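Local coordinates for protein aminoglycoside N(3)-acetyltransferase (Enterobacter cloacae, PDB 6NP3) that transfers an acetyl group from acetyl-CoA to the 3-amino group of 2-deoxystreptamine antibiotics such as gentamicin, and so probably confers resistance to them, at residues Val255-Gly258 and Ile259-Glu263. Sequence-based numbering, arbitrary orientation. Where two conformers were deposited one is given.
Sequences VSFG and IEWLE
Phe257 and Trp261, one turn apart on helix 251-265, bring their rings together obliquely: Phe257 CE1 lies 3.8 Å from Trp261 CD1, the corner of the indole beside its nitrogen, and the planes meet at 38°. Both rings leave the backbone the same way, CG anti to the backbone N, which sends them out roughly side by side against helix 222-233. There Tyr230 meets Phe257 edge-to-face and Asp229 accepts a hydrogen bond from Trp261 NE1, so a large ring with one polar edge suits this buried position.

A second pair, Val255 and Ile259, faces helix 170-176, where their branched aliphatic side chains put apolar surface against Tyr172, Ala173 and Val176. Ile259 has CG1 beside its own backbone N (chi1 -64°), folding the branch back along the helix; CG1 comes within 3.3 Å of Val255 O, and the CD1 methyl ends 4.2 Å from Val255 CG1.

The main chain beneath is regular alpha-helix, with four successive i to i+4 bonds. Glu260 N to Ser256 O is nearly straight, whereas Trp261 N to Phe257 O, though 2.8 Å long, bends to 145°. Gly258, having no side chain, takes part through its backbone: its O accepts from Leu262 N, and Leu262 CG packs 3.5 Å from that oxygen. Among the exposed residues Ser256 and Glu260, Glu260 lays CG over Ser256 O.

The indole N-H, a polar group turned into the interhelix packing, is thus satisfied by Asp229, a bond that probably helps fix the ring's rotation against helix 222-233.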
# COMPACT_ATOMS: atom_id res chain seq x y z
N VAL A 255 -0.30 12.17 -6.28
CA VAL A 255 0.97 11.74 -6.85
C VAL A 255 1.54 12.80 -7.77
O VAL A 255 2.74 13.11 -7.72
CB VAL A 255 0.83 10.36 -7.52
CG1 VAL A 255 2.07 10.01 -8.33
CG2 VAL A 255 0.58 9.31 -6.43
N SER A 256 0.72 13.41 -8.63
CA SER A 256 1.24 14.51 -9.44
C SER A 256 1.77 15.64 -8.55
O SER A 256 2.86 16.18 -8.79
CB SER A 256 0.13 15.01 -10.36
OG SER A 256 -0.19 14.02 -11.32
N PHE A 257 1.01 15.99 -7.51
CA PHE A 257 1.46 17.01 -6.58
C PHE A 257 2.79 16.62 -5.98
O PHE A 257 3.69 17.46 -5.83
CB PHE A 257 0.40 17.19 -5.50
CG PHE A 257 0.78 18.15 -4.40
CD1 PHE A 257 1.47 17.70 -3.29
CD2 PHE A 257 0.44 19.48 -4.47
CE1 PHE A 257 1.82 18.56 -2.28
CE2 PHE A 257 0.81 20.34 -3.44
CZ PHE A 257 1.45 19.87 -2.34
N GLY A 258 2.96 15.34 -5.65
CA GLY A 258 4.20 14.92 -5.01
C GLY A 258 5.40 14.94 -5.93
O GLY A 258 6.52 15.30 -5.51
N ILE A 259 5.21 14.59 -7.20
CA ILE A 259 6.28 14.72 -8.19
C ILE A 259 6.72 16.18 -8.28
O ILE A 259 7.91 16.50 -8.27
CB ILE A 259 5.83 14.18 -9.56
CG1 ILE A 259 5.55 12.68 -9.46
CG2 ILE A 259 6.85 14.50 -10.65
CD1 ILE A 259 4.78 12.14 -10.65
N GLU A 260 5.75 17.08 -8.44
CA GLU A 260 6.05 18.51 -8.50
C GLU A 260 6.74 18.98 -7.23
O GLU A 260 7.67 19.80 -7.28
CB GLU A 260 4.77 19.30 -8.76
CG GLU A 260 4.14 19.02 -10.09
CD GLU A 260 2.79 19.70 -10.29
OE1 GLU A 260 2.45 20.62 -9.52
OE2 GLU A 260 2.07 19.30 -11.22
N TRP A 261 6.30 18.49 -6.07
CA TRP A 261 6.83 18.94 -4.79
C TRP A 261 8.30 18.58 -4.68
O TRP A 261 9.14 19.41 -4.31
CB TRP A 261 6.02 18.26 -3.68
CG TRP A 261 6.24 18.69 -2.28
CD1 TRP A 261 5.45 19.55 -1.57
CD2 TRP A 261 7.25 18.24 -1.38
NE1 TRP A 261 5.91 19.68 -0.29
CE2 TRP A 261 7.03 18.89 -0.15
CE3 TRP A 261 8.34 17.37 -1.49
CZ2 TRP A 261 7.83 18.68 0.96
CZ3 TRP A 261 9.14 17.16 -0.38
CH2 TRP A 261 8.88 17.82 0.82
N LEU A 262 8.64 17.33 -5.00
CA LEU A 262 10.03 16.88 -4.97
C LEU A 262 10.87 17.63 -5.99
O LEU A 262 11.99 18.07 -5.68
CB LEU A 262 10.10 15.38 -5.24
CG LEU A 262 9.58 14.51 -4.10
CD1 LEU A 262 9.32 13.10 -4.59
CD2 LEU A 262 10.52 14.51 -2.89
N GLU A 263 10.37 17.79 -7.22
CA GLU A 263 11.18 18.42 -8.27
C GLU A 263 11.38 19.92 -8.05
O GLU A 263 12.40 20.48 -8.47
CB GLU A 263 10.57 18.15 -9.64
CG GLU A 263 10.73 16.67 -10.00
CD GLU A 263 10.08 16.18 -11.29
OE1 GLU A 263 9.42 16.96 -12.00
OE2 GLU A 263 10.20 14.96 -11.57